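Local coordinates for histone fold protein (Methanopyrus kandleri, PDB 1F1E) that is an archaeal DNA-binding histone that carries two paired histone folds in one chain and probably serves to package DNA, at residues Leu5-Ile10 / Thr30-Val35; Arg12-Gly17 / Arg114-Leu119; Lys56-Glu61 / Ser102-Leu107. One frame throughout, in Å; residues are numbered along the deposited sequence. Where two conformers were deposited one is given.

Interaction 1: residues Leu5-Ile10 / Thr30-Val35; sequences LPKAAI and TIYDFV
Lys7 and Tyr32 mark the closest backbone approach between the start of helix 7-15 and the long helix 25-51, their CA atoms 6.3 Å apart. The side chain of Lys7 lies across one face of the Tyr32 ring, at about a right angle to the tyrosine side chain. Its CG sits over the ring centre, 3.8 Å from the centroid of Tyr32, in a CH-pi contact. Lys7 has two conformers, and this stacking is that of one of them. Tyr32 CE1 also approaches the main chain, 3.4 Å from Lys7 O. Ile10 fills in beside the ring. Ile10 CG2 lies anti to the backbone N, which carries this branch toward helix 25-51. That methyl lies at the edge of the Tyr32 ring, 4.2 Å from Tyr32 CD1. It also meets Val35 CG2 tip to tip at 3.9 Å, and Ile31 CD1 at 4.0 Å. Leu5, ahead of the helix, adds its CD1 at 4.2 Å from Val35 CG1. With an alanine in place of Tyr32, the Lys7 chain would probably lose its support and a gap would open beside Ile10 CG2. The contact joins the short first helix of a histone fold to its long central helix. No hydrogen bond or salt bridge spans it, which implies that between these two segments the contact rests on apolar packing and one CH-pi contact.

Interaction 2: residues Arg12-Gly17 / Arg114-Leu119; sequences RIFRQG and RATEEL
Two histone folds of one chain meet here: Ile13, Phe14, Gln16 and Gly17, at the end of helix 7-15 and just beyond it, pack on the long helix 102-129. Phe14 carries the apolar side. Its CG is anti to the backbone N (chi1 -176°), and the ring reaches along the helix to Leu119. Leu119 CG lies in plane at the ring edge, and Phe14 CE2 is 3.9 Å from Leu119 CD2. Ile13 crosses Thr116 at about a right angle, with Ile13 CG2 3.9 Å from Thr116 CB. Thr116 OG1 is turned to Ile112 O in its own helix. The contact belongs to the handshake of paired histone folds, which in most histones forms between separate chains. Having no CB, Gly17 can bring its CA within 3.6 Å of Glu117 O. At the polar side Gln16 NE2 donates to Glu117 OE2 at 2.8 Å. The bond is bent (138°) and comes from above the carboxylate plane. Tyr78 OH and Glu81 N bind the same Gln16 amide, which should fix its rotation. The other oxygen, Glu117 OE1, takes a salt bridge from Arg114 NH1 at 2.7 Å, on its anti side, so both carboxylate oxygens are engaged. Arg114 NH1 also pairs with Glu121, while Glu118 OE2 forms a salt bridge with Lys150 of the second subunit.

Interaction 3: residues Lys56-Glu61 / Ser102-Leu107; sequences KTLMEE and SDAVDL
Ala104 is the residue on which the turn from Leu58 to Glu60 rests. Its CB lies 3.3 Å from Leu58 O and 3.6 Å from Met59 C, while Leu58 CG comes to 4.1 Å from the same methyl. The small side chain lets the backbones come close, with the CA atoms of Glu60 and Ala104 4.3 Å apart. Leu107 stands one turn further along the helix. Its CG is anti to the backbone N (chi1 -174°), and CD2 is set against the start of helix 60-70, 3.4 Å from Glu60 O. Glu60 reaches the other way along helix 102-129. Its extended chain crosses Asp103 obliquely, with Glu60 CG 3.6 Å from Asp103 O. The two carboxylates come near each other, Glu60 OE1 being 4.0 Å from Asp103 OD2. Such a pair of like charges would probably raise the proton affinity of one or both acids, though the site lies toward solvent. A water donates to Asp103 O at 2.8 Å and to Glu60 OE1, the latter at a distance short enough to be read with caution.

Further out, Leu63 of helix 60-70 touches Leu58, Ala104 and Leu107, backing the apolar side. The backbone of Leu58 bonds with Arg99 and Ser101, pairing the short, weakly bonded strand 57-58 in parallel with strand 99-100. This is the loop-to-loop bridge of the histone handshake, here between the folds of one chain. Beside the strand pair, helix 60-70 starts against the first turns of helix 102-129.

How the interactions relate
Interactions 1 and 2 share helix 7-15 and touch: Ile31 CG2 is 3.6 Å from Phe14 CE2. Interaction 1 binds that helix within its own histone fold. Interaction 2 binds it to the long helix of the other fold. Interaction 3 also joins the two folds, but at the N-terminal start of helix 102-129, its centre about 22 Å from that of interaction 2 and on the opposite side of the chain's centre. Interaction 1 is mostly buried and apolar. Interaction 2 is partly buried and adds a Gln16-Glu117 hydrogen bond, its carboxylate also held by a salt bridge inside segment 114-119. Interaction 3 lies farthest from the centre and sets small apolar contacts beside two acids and a water.

Interaction 1: residues Leu5-Ile10 / Thr30-Val35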
ATOM      1  N   LEU A   5      -2.815   5.234  21.383  1.00 21.68           N
ATOM      2  CA  LEU A   5      -4.228   5.085  21.004  1.00 18.65           C
ATOM      3  C   LEU A   5      -4.969   4.247  22.002  1.00 18.61           C
ATOM      4  O   LEU A   5      -4.508   3.106  22.262  1.00 21.03           O
ATOM      5  CB  LEU A   5      -4.281   4.407  19.651  1.00 15.15           C
ATOM      6  CG  LEU A   5      -3.585   5.222  18.558  1.00 16.72           C
ATOM      7  CD1 LEU A   5      -3.608   4.362  17.310  1.00 20.93           C
ATOM      8  CD2 LEU A   5      -4.289   6.538  18.265  1.00 12.96           C
ATOM      9  N   PRO A   6      -6.043   4.666  22.626  1.00 18.30           N
ATOM     10  CA  PRO A   6      -6.684   3.758  23.596  1.00 19.48           C
ATOM     11  C   PRO A   6      -7.376   2.571  22.966  1.00 19.64           C
ATOM     12  O   PRO A   6      -8.003   2.670  21.945  1.00 18.42           O
ATOM     13  CB  PRO A   6      -7.737   4.661  24.272  0.64 19.97           C
ATOM     14  CG  PRO A   6      -7.241   6.040  24.019  0.64 19.24           C
ATOM     15  CD  PRO A   6      -6.752   5.964  22.597  0.64 19.15           C
ATOM     16  N   LYS A   7      -7.210   1.444  23.682  1.00 19.83           N
ATOM     17  CA  LYS A   7      -7.752   0.199  23.181  1.00 17.95           C
ATOM     18  C   LYS A   7      -9.282   0.287  23.049  1.00 18.55           C
ATOM     19  O   LYS A   7      -9.858  -0.232  22.088  1.00 18.55           O
ATOM     20  CB  LYS A   7      -7.439  -1.032  24.052  1.00 19.31           C
ATOM     21  CG  LYS A   7      -5.998  -1.438  24.012  1.00 20.33           C
ATOM     22  CD  LYS A   7      -5.528  -2.496  24.979  1.00 20.91           C
ATOM     23  CE  LYS A   7      -4.270  -3.239  24.599  0.85 22.25           C
ATOM     24  NZ  LYS A   7      -3.969  -4.567  25.256  0.85 27.65           N
ATOM     25  N   ALA A   8      -9.924   0.944  24.010  1.00 20.46           N
ATOM     26  CA  ALA A   8     -11.384   1.021  23.923  1.00 20.49           C
ATOM     27  C   ALA A   8     -11.862   1.737  22.676  1.00 19.60           C
ATOM     28  O   ALA A   8     -12.858   1.315  22.061  1.00 21.48           O
ATOM     29  CB  ALA A   8     -11.904   1.711  25.171  1.00 23.22           C
ATOM     30  N   ALA A   9     -11.083   2.752  22.319  1.00 20.09           N
ATOM     31  CA  ALA A   9     -11.390   3.534  21.089  1.00 17.95           C
ATOM     32  C   ALA A   9     -11.071   2.711  19.839  1.00 16.75           C
ATOM     33  O   ALA A   9     -11.915   2.688  18.931  1.00 17.15           O
ATOM     34  CB  ALA A   9     -10.696   4.878  21.049  1.00 20.67           C
ATOM     35  N   ILE A  10      -9.923   2.029  19.800  1.00 16.39           N
ATOM     36  CA  ILE A  10      -9.622   1.085  18.712  1.00 14.84           C
ATOM     37  C   ILE A  10     -10.760   0.104  18.498  1.00 15.74           C
ATOM     38  O   ILE A  10     -11.236  -0.092  17.379  1.00 18.66           O
ATOM     39  CB  ILE A  10      -8.309   0.355  18.944  1.00 15.31           C
ATOM     40  CG1 ILE A  10      -7.111   1.347  18.969  1.00 16.07           C
ATOM     41  CG2 ILE A  10      -8.104  -0.746  17.931  1.00 13.73           C
ATOM     42  CD1 ILE A  10      -5.844   0.639  19.412  1.00 17.34           C
ATOM     43  N   THR A  30      -5.740  -8.946  18.046  1.00 20.30           N
ATOM     44  CA  THR A  30      -5.098  -8.608  16.747  1.00 18.89           C
ATOM     45  C   THR A  30      -5.091  -7.135  16.404  1.00 17.96           C
ATOM     46  O   THR A  30      -4.094  -6.541  15.980  1.00 17.57           O
ATOM     47  CB  THR A  30      -5.768  -9.403  15.638  1.00 17.96           C
ATOM     48  OG1 THR A  30      -5.615 -10.812  15.953  1.00 17.63           O
ATOM     49  CG2 THR A  30      -5.078  -9.196  14.314  1.00 20.33           C
ATOM     50  N   ILE A  31      -6.256  -6.527  16.592  1.00 16.84           N
ATOM     51  CA  ILE A  31      -6.427  -5.094  16.289  1.00 17.47           C
ATOM     52  C   ILE A  31      -5.658  -4.238  17.275  1.00 18.01           C
ATOM     53  O   ILE A  31      -5.192  -3.173  16.895  1.00 17.16           O
ATOM     54  CB  ILE A  31      -7.892  -4.646  16.189  1.00 18.46           C
ATOM     55  CG1 ILE A  31      -8.684  -4.757  17.468  1.00 20.25           C
ATOM     56  CG2 ILE A  31      -8.668  -5.382  15.082  1.00 16.39           C
ATOM     57  CD1 ILE A  31     -10.091  -4.159  17.446  1.00 20.22           C
ATOM     58  N   TYR A  32      -5.458  -4.636  18.513  1.00 18.14           N
ATOM     59  CA  TYR A  32      -4.675  -3.806  19.446  1.00 18.52           C
ATOM     60  C   TYR A  32      -3.217  -3.802  19.047  1.00 19.13           C
ATOM     61  O   TYR A  32      -2.460  -2.820  19.201  1.00 21.18           O
ATOM     62  CB  TYR A  32      -4.855  -4.422  20.824  1.00 19.52           C
ATOM     63  CG  TYR A  32      -6.249  -4.311  21.404  1.00 18.70           C
ATOM     64  CD1 TYR A  32      -7.205  -3.405  21.038  1.00 21.57           C
ATOM     65  CD2 TYR A  32      -6.670  -5.154  22.429  1.00 18.81           C
ATOM     66  CE1 TYR A  32      -8.462  -3.302  21.584  1.00 21.62           C
ATOM     67  CE2 TYR A  32      -7.882  -5.129  23.021  1.00 19.69           C
ATOM     68  CZ  TYR A  32      -8.798  -4.186  22.574  1.00 22.49           C
ATOM     69  OH  TYR A  32     -10.006  -4.170  23.186  1.00 25.34           O
ATOM     70  N   ASP A  33      -2.790  -4.943  18.532  1.00 18.20           N
ATOM     71  CA  ASP A  33      -1.397  -4.931  18.106  1.00 18.88           C
ATOM     72  C   ASP A  33      -1.305  -4.127  16.799  1.00 16.98           C
ATOM     73  O   ASP A  33      -0.421  -3.308  16.574  1.00 18.08           O
ATOM     74  CB  ASP A  33      -0.831  -6.349  17.904  1.00 20.63           C
ATOM     75  CG  ASP A  33      -0.350  -7.036  19.194  1.00 21.34           C
ATOM     76  OD1 ASP A  33      -0.222  -6.341  20.228  1.00 23.79           O
ATOM     77  OD2 ASP A  33      -0.192  -8.295  19.186  1.00 22.36           O
ATOM     78  N   PHE A  34      -2.243  -4.357  15.863  1.00 15.14           N
ATOM     79  CA  PHE A  34      -2.104  -3.820  14.538  1.00 11.87           C
ATOM     80  C   PHE A  34      -2.399  -2.321  14.375  1.00 11.67           C
ATOM     81  O   PHE A  34      -1.642  -1.622  13.720  1.00 11.84           O
ATOM     82  CB  PHE A  34      -3.010  -4.636  13.584  1.00 11.91           C
ATOM     83  CG  PHE A  34      -2.977  -4.034  12.197  1.00 12.57           C
ATOM     84  CD1 PHE A  34      -1.859  -4.301  11.400  1.00 12.84           C
ATOM     85  CD2 PHE A  34      -4.040  -3.298  11.723  1.00 12.76           C
ATOM     86  CE1 PHE A  34      -1.846  -3.755  10.138  1.00 13.46           C
ATOM     87  CE2 PHE A  34      -3.969  -2.700  10.474  1.00 13.21           C
ATOM     88  CZ  PHE A  34      -2.880  -2.983   9.714  1.00 12.65           C
ATOM     89  N   VAL A  35      -3.501  -1.879  14.949  1.00 11.91           N
ATOM     90  CA  VAL A  35      -3.902  -0.479  14.696  1.00 12.60           C
ATOM     91  C   VAL A  35      -2.813   0.495  15.087  1.00 12.91           C
ATOM     92  O   VAL A  35      -2.556   1.405  14.285  1.00 12.69           O
ATOM     93  CB  VAL A  35      -5.292  -0.160  15.283  1.00 13.58           C
ATOM     94  CG1 VAL A  35      -5.643   1.304  15.227  1.00 15.96           C
ATOM     95  CG2 VAL A  35      -6.311  -0.988  14.508  1.00 14.18           C
TER

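Interaction 2: residues Arg12-Gly17 / Arg114-Leu119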
ATOM      1  N   ARG A  12     -13.995   0.368  19.511  1.00 17.70           N
ATOM      2  CA  ARG A  12     -15.257   0.936  19.025  1.00 18.79           C
ATOM      3  C   ARG A  12     -15.195   1.233  17.514  1.00 17.13           C
ATOM      4  O   ARG A  12     -16.147   1.043  16.777  1.00 19.00           O
ATOM      5  CB  ARG A  12     -15.701   2.184  19.789  1.00 18.70           C
ATOM      6  CG  ARG A  12     -16.113   1.886  21.246  1.00 22.01           C
ATOM      7  CD  ARG A  12     -16.681   3.179  21.849  1.00 23.47           C
ATOM      8  NE  ARG A  12     -15.584   4.141  22.022  1.00 23.99           N
ATOM      9  CZ  ARG A  12     -14.795   4.245  23.076  1.00 24.75           C
ATOM     10  NH1 ARG A  12     -14.910   3.465  24.149  1.00 26.22           N
ATOM     11  NH2 ARG A  12     -13.856   5.154  23.100  1.00 22.71           N
ATOM     12  N   ILE A  13     -14.012   1.742  17.115  1.00 15.68           N
ATOM     13  CA  ILE A  13     -13.880   2.198  15.747  1.00 15.16           C
ATOM     14  C   ILE A  13     -13.928   0.973  14.849  1.00 15.83           C
ATOM     15  O   ILE A  13     -14.594   0.941  13.832  1.00 16.37           O
ATOM     16  CB  ILE A  13     -12.661   3.063  15.575  1.00 14.66           C
ATOM     17  CG1 ILE A  13     -12.801   4.390  16.327  1.00 14.85           C
ATOM     18  CG2 ILE A  13     -12.338   3.319  14.128  1.00 15.09           C
ATOM     19  CD1 ILE A  13     -11.453   5.068  16.586  1.00 15.09           C
ATOM     20  N   PHE A  14     -13.150  -0.048  15.192  1.00 16.50           N
ATOM     21  CA  PHE A  14     -13.191  -1.279  14.378  1.00 16.68           C
ATOM     22  C   PHE A  14     -14.600  -1.835  14.315  1.00 18.48           C
ATOM     23  O   PHE A  14     -15.091  -2.266  13.271  1.00 18.91           O
ATOM     24  CB  PHE A  14     -12.248  -2.280  15.019  1.00 17.21           C
ATOM     25  CG  PHE A  14     -12.099  -3.561  14.261  1.00 14.70           C
ATOM     26  CD1 PHE A  14     -12.831  -4.667  14.575  1.00 15.62           C
ATOM     27  CD2 PHE A  14     -11.207  -3.637  13.192  1.00 13.54           C
ATOM     28  CE1 PHE A  14     -12.701  -5.866  13.891  1.00 15.09           C
ATOM     29  CE2 PHE A  14     -11.099  -4.800  12.494  1.00 13.89           C
ATOM     30  CZ  PHE A  14     -11.834  -5.912  12.837  1.00 15.00           C
ATOM     31  N   ARG A  15     -15.261  -1.810  15.484  1.00 19.95           N
ATOM     32  CA  ARG A  15     -16.611  -2.376  15.547  1.00 22.75           C
ATOM     33  C   ARG A  15     -17.621  -1.599  14.726  1.00 23.24           C
ATOM     34  O   ARG A  15     -18.664  -2.076  14.271  1.00 23.09           O
ATOM     35  CB  ARG A  15     -16.998  -2.437  17.037  1.00 25.21           C
ATOM     36  CG  ARG A  15     -17.797  -3.539  17.577  1.00 29.86           C
ATOM     37  CD  ARG A  15     -18.142  -3.272  19.035  1.00 31.58           C
ATOM     38  NE  ARG A  15     -17.372  -4.128  19.947  1.00 32.27           N
ATOM     39  CZ  ARG A  15     -17.685  -5.417  20.112  1.00 32.01           C
ATOM     40  NH1 ARG A  15     -16.983  -6.166  20.947  1.00 33.73           N
ATOM     41  NH2 ARG A  15     -18.690  -5.967  19.444  1.00 32.89           N
ATOM     42  N   GLN A  16     -17.372  -0.337  14.408  1.00 22.64           N
ATOM     43  CA  GLN A  16     -18.214   0.414  13.521  1.00 23.45           C
ATOM     44  C   GLN A  16     -18.323  -0.262  12.170  1.00 22.30           C
ATOM     45  O   GLN A  16     -19.295  -0.074  11.463  1.00 27.81           O
ATOM     46  CB  GLN A  16     -17.647   1.810  13.208  1.00 22.82           C
ATOM     47  CG  GLN A  16     -17.695   2.733  14.400  1.00 21.58           C
ATOM     48  CD  GLN A  16     -16.972   4.052  14.268  1.00 19.95           C
ATOM     49  OE1 GLN A  16     -16.956   4.858  15.183  1.00 22.59           O
ATOM     50  NE2 GLN A  16     -16.355   4.300  13.122  1.00 20.99           N
ATOM     51  N   GLY A  17     -17.322  -1.064  11.815  1.00 20.60           N
ATOM     52  CA  GLY A  17     -17.382  -1.718  10.531  1.00 20.19           C
ATOM     53  C   GLY A  17     -17.937  -3.120  10.603  1.00 20.09           C
ATOM     54  O   GLY A  17     -18.023  -3.751   9.541  1.00 20.00           O
ATOM     55  N   ARG A 114     -10.924   5.672   9.593  1.00 10.40           N
ATOM     56  CA  ARG A 114     -11.642   5.051   8.503  1.00 10.39           C
ATOM     57  C   ARG A 114     -10.948   3.763   8.091  1.00  9.88           C
ATOM     58  O   ARG A 114     -11.591   2.755   7.798  1.00 10.51           O
ATOM     59  CB  ARG A 114     -11.756   5.969   7.315  1.00 12.11           C
ATOM     60  CG  ARG A 114     -12.370   5.353   6.080  1.00 11.26           C
ATOM     61  CD  ARG A 114     -13.816   4.873   6.282  1.00 14.40           C
ATOM     62  NE  ARG A 114     -14.181   4.088   5.153  1.00 15.59           N
ATOM     63  CZ  ARG A 114     -14.958   3.027   5.049  1.00 17.88           C
ATOM     64  NH1 ARG A 114     -15.564   2.552   6.110  1.00 21.04           N
ATOM     65  NH2 ARG A 114     -15.115   2.456   3.870  1.00 24.18           N
ATOM     66  N   ALA A 115      -9.604   3.722   8.089  1.00  9.97           N
ATOM     67  CA  ALA A 115      -8.875   2.525   7.735  1.00  9.11           C
ATOM     68  C   ALA A 115      -9.177   1.405   8.717  1.00  8.36           C
ATOM     69  O   ALA A 115      -9.357   0.247   8.335  1.00  9.44           O
ATOM     70  CB  ALA A 115      -7.404   2.782   7.654  1.00  9.44           C
ATOM     71  N   THR A 116      -9.322   1.743   9.981  1.00  9.12           N
ATOM     72  CA  THR A 116      -9.664   0.757  11.002  1.00  9.04           C
ATOM     73  C   THR A 116     -11.104   0.220  10.813  1.00 10.23           C
ATOM     74  O   THR A 116     -11.272  -0.987  10.866  1.00 11.30           O
ATOM     75  CB  THR A 116      -9.481   1.391  12.381  1.00  9.29           C
ATOM     76  OG1 THR A 116      -8.136   1.764  12.573  1.00 10.58           O
ATOM     77  CG2 THR A 116      -9.766   0.405  13.503  1.00 12.48           C
ATOM     78  N   GLU A 117     -12.040   1.122  10.559  1.00 10.89           N
ATOM     79  CA  GLU A 117     -13.401   0.736  10.265  1.00 12.30           C
ATOM     80  C   GLU A 117     -13.471  -0.141   9.034  1.00 11.75           C
ATOM     81  O   GLU A 117     -14.143  -1.156   8.986  1.00 13.14           O
ATOM     82  CB  GLU A 117     -14.208   2.023  10.070  1.00 13.89           C
ATOM     83  CG  GLU A 117     -15.689   1.782   9.802  1.00 15.89           C
ATOM     84  CD  GLU A 117     -16.342   3.136   9.557  1.00 17.93           C
ATOM     85  OE1 GLU A 117     -16.142   3.741   8.495  1.00 18.76           O
ATOM     86  OE2 GLU A 117     -17.037   3.519  10.502  1.00 21.04           O
ATOM     87  N   GLU A 118     -12.728   0.226   8.003  1.00 10.62           N
ATOM     88  CA  GLU A 118     -12.664  -0.562   6.781  1.00 11.33           C
ATOM     89  C   GLU A 118     -12.080  -1.958   7.007  1.00  9.98           C
ATOM     90  O   GLU A 118     -12.539  -2.965   6.450  1.00 10.07           O
ATOM     91  CB  GLU A 118     -11.861   0.165   5.735  1.00 12.80           C
ATOM     92  CG  GLU A 118     -12.026  -0.320   4.342  0.57 13.70           C
ATOM     93  CD  GLU A 118     -11.258   0.708   3.487  0.57 14.26           C
ATOM     94  OE1 GLU A 118     -11.831   1.364   2.612  0.57 16.81           O
ATOM     95  OE2 GLU A 118     -10.046   0.809   3.768  0.57 12.59           O
ATOM     96  N   LEU A 119     -11.111  -1.981   7.898  1.00  9.67           N
ATOM     97  CA  LEU A 119     -10.614  -3.314   8.300  1.00  9.61           C
ATOM     98  C   LEU A 119     -11.688  -4.154   8.954  1.00  9.94           C
ATOM     99  O   LEU A 119     -11.758  -5.368   8.708  1.00 10.99           O
ATOM    100  CB  LEU A 119      -9.433  -3.110   9.222  1.00  9.70           C
ATOM    101  CG  LEU A 119      -8.534  -4.307   9.476  1.00 10.84           C
ATOM    102  CD1 LEU A 119      -7.738  -4.646   8.192  1.00 12.77           C
ATOM    103  CD2 LEU A 119      -7.700  -4.085  10.713  1.00 14.09           C
TER
HETATM  104  O   HOH W   1     -19.660   2.368   9.516  1.00 56.92           O

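Interaction 3: residues Lys56-Glu61 / Ser102-Leu107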
ATOM      1  N   LYS A  56       7.578  22.167   5.004  1.00 18.28           N
ATOM      2  CA  LYS A  56       7.739  21.597   6.347  1.00 19.52           C
ATOM      3  C   LYS A  56       6.435  21.432   7.078  1.00 18.31           C
ATOM      4  O   LYS A  56       6.308  20.805   8.146  1.00 24.44           O
ATOM      5  CB  LYS A  56       8.652  22.463   7.227  1.00 28.85           C
ATOM      6  N   THR A  57       5.409  22.012   6.467  1.00 14.25           N
ATOM      7  CA  THR A  57       4.104  21.887   7.126  1.00 13.43           C
ATOM      8  C   THR A  57       3.243  20.827   6.443  1.00 11.63           C
ATOM      9  O   THR A  57       2.940  20.904   5.276  1.00 13.26           O
ATOM     10  CB  THR A  57       3.377  23.208   7.152  1.00 15.50           C
ATOM     11  OG1 THR A  57       4.207  24.206   7.717  1.00 19.13           O
ATOM     12  CG2 THR A  57       2.178  23.025   8.078  1.00 19.28           C
ATOM     13  N   LEU A  58       2.834  19.870   7.274  1.00 10.66           N
ATOM     14  CA  LEU A  58       1.892  18.849   6.787  1.00  9.52           C
ATOM     15  C   LEU A  58       0.556  19.509   6.600  1.00  9.70           C
ATOM     16  O   LEU A  58       0.049  20.239   7.453  1.00 10.43           O
ATOM     17  CB  LEU A  58       1.738  17.722   7.811  1.00 10.14           C
ATOM     18  CG  LEU A  58       1.040  16.442   7.346  1.00 11.46           C
ATOM     19  CD1 LEU A  58       1.914  15.665   6.368  1.00 16.06           C
ATOM     20  CD2 LEU A  58       0.694  15.572   8.544  1.00 11.53           C
HETATM   21  N   MSE A  59      -0.124  19.377   5.499  1.00 11.86           N
HETATM   22  CA  MSE A  59      -1.364  19.832   4.964  1.00 12.53           C
HETATM   23  C   MSE A  59      -2.237  18.657   4.517  1.00 12.53           C
HETATM   24  O   MSE A  59      -1.808  17.542   4.369  1.00 12.05           O
HETATM   25  CB  MSE A  59      -1.189  20.855   3.867  1.00 15.30           C
HETATM   26  CG  MSE A  59       0.017  21.783   4.063  0.53 13.97           C
HETATM   27 SE   MSE A  59      -0.366  23.139   5.172  0.53 20.32          SE
HETATM   28  CE  MSE A  59      -1.613  24.040   4.272  0.53 22.58           C
ATOM     29  N   GLU A  60      -3.508  19.039   4.375  1.00 13.27           N
ATOM     30  CA  GLU A  60      -4.479  18.066   3.975  1.00 16.61           C
ATOM     31  C   GLU A  60      -4.067  17.242   2.745  1.00 17.34           C
ATOM     32  O   GLU A  60      -4.236  16.026   2.720  1.00 20.44           O
ATOM     33  CB  GLU A  60      -5.772  18.753   3.649  1.00 20.94           C
ATOM     34  CG  GLU A  60      -6.800  18.651   4.690  1.00 23.07           C
ATOM     35  CD  GLU A  60      -8.102  19.229   4.182  1.00 23.60           C
ATOM     36  OE1 GLU A  60      -8.974  19.182   5.047  1.00 22.56           O
ATOM     37  OE2 GLU A  60      -8.287  19.705   3.078  1.00 27.84           O
ATOM     38  N   GLU A  61      -3.516  17.986   1.787  1.00 18.85           N
ATOM     39  CA  GLU A  61      -3.223  17.381   0.474  1.00 22.70           C
ATOM     40  C   GLU A  61      -2.245  16.228   0.680  1.00 21.45           C
ATOM     41  O   GLU A  61      -2.237  15.249  -0.036  1.00 25.89           O
ATOM     42  CB  GLU A  61      -2.683  18.348  -0.578  1.00 23.48           C
ATOM     43  CG  GLU A  61      -3.260  19.757  -0.624  1.00 25.50           C
ATOM     44  CD  GLU A  61      -2.932  20.601   0.607  1.00 22.69           C
ATOM     45  N   SER A 102      -4.181  22.167  11.290  1.00  9.56           N
ATOM     46  CA  SER A 102      -5.249  21.471  11.979  1.00  9.63           C
ATOM     47  C   SER A 102      -6.016  20.563  11.028  1.00 10.02           C
ATOM     48  O   SER A 102      -6.324  19.443  11.409  1.00 10.24           O
ATOM     49  CB  SER A 102      -6.163  22.504  12.609  1.00 11.14           C
ATOM     50  OG  SER A 102      -7.266  21.899  13.233  1.00 13.25           O
ATOM     51  N   ASP A 103      -6.282  21.009   9.817  1.00 11.09           N
ATOM     52  CA  ASP A 103      -6.949  20.176   8.850  1.00 11.58           C
ATOM     53  C   ASP A 103      -6.117  18.934   8.466  1.00 10.97           C
ATOM     54  O   ASP A 103      -6.657  17.862   8.192  1.00 11.63           O
ATOM     55  CB  ASP A 103      -7.264  20.973   7.550  1.00 14.32           C
ATOM     56  CG  ASP A 103      -8.364  21.980   7.763  1.00 15.24           C
ATOM     57  OD1 ASP A 103      -9.007  21.974   8.832  1.00 19.33           O
ATOM     58  OD2 ASP A 103      -8.509  22.786   6.825  1.00 19.52           O
ATOM     59  N   ALA A 104      -4.826  19.021   8.462  1.00 11.13           N
ATOM     60  CA  ALA A 104      -3.978  17.847   8.197  1.00 10.02           C
ATOM     61  C   ALA A 104      -4.112  16.815   9.302  1.00  8.64           C
ATOM     62  O   ALA A 104      -4.230  15.647   9.034  1.00  9.79           O
ATOM     63  CB  ALA A 104      -2.508  18.266   8.056  1.00 12.16           C
ATOM     64  N   VAL A 105      -4.037  17.328  10.541  1.00  8.76           N
ATOM     65  CA  VAL A 105      -4.243  16.427  11.689  1.00  9.14           C
ATOM     66  C   VAL A 105      -5.603  15.762  11.607  1.00  8.93           C
ATOM     67  O   VAL A 105      -5.687  14.556  11.820  1.00  9.68           O
ATOM     68  CB  VAL A 105      -4.009  17.183  12.991  1.00 10.08           C
ATOM     69  CG1 VAL A 105      -4.328  16.293  14.175  1.00 13.11           C
ATOM     70  CG2 VAL A 105      -2.565  17.708  13.038  1.00 12.63           C
ATOM     71  N   ASP A 106      -6.642  16.528  11.308  1.00  9.02           N
ATOM     72  CA  ASP A 106      -7.940  15.926  11.243  1.00 10.38           C
ATOM     73  C   ASP A 106      -8.021  14.896  10.127  1.00 10.58           C
ATOM     74  O   ASP A 106      -8.735  13.891  10.308  1.00 11.48           O
ATOM     75  CB  ASP A 106      -8.989  17.007  10.996  1.00 13.36           C
ATOM     76  CG  ASP A 106      -9.250  17.913  12.140  1.00 15.13           C
ATOM     77  OD1 ASP A 106      -8.779  17.594  13.247  1.00 15.35           O
ATOM     78  OD2 ASP A 106      -9.984  18.909  11.938  1.00 19.73           O
ATOM     79  N   LEU A 107      -7.411  15.171   8.996  1.00 10.81           N
ATOM     80  CA  LEU A 107      -7.495  14.186   7.893  1.00 10.96           C
ATOM     81  C   LEU A 107      -6.665  12.966   8.210  1.00 10.53           C
ATOM     82  O   LEU A 107      -7.107  11.858   7.847  1.00 10.37           O
ATOM     83  CB  LEU A 107      -7.204  14.842   6.546  1.00 12.83           C
ATOM     84  CG  LEU A 107      -7.434  13.889   5.353  1.00 15.38           C
ATOM     85  CD1 LEU A 107      -8.832  13.334   5.314  1.00 20.90           C
ATOM     86  CD2 LEU A 107      -7.106  14.717   4.113  1.00 22.18           C
TER
HETATM   87  O   HOH W   2      -9.277  17.955   7.261  1.00 16.81           O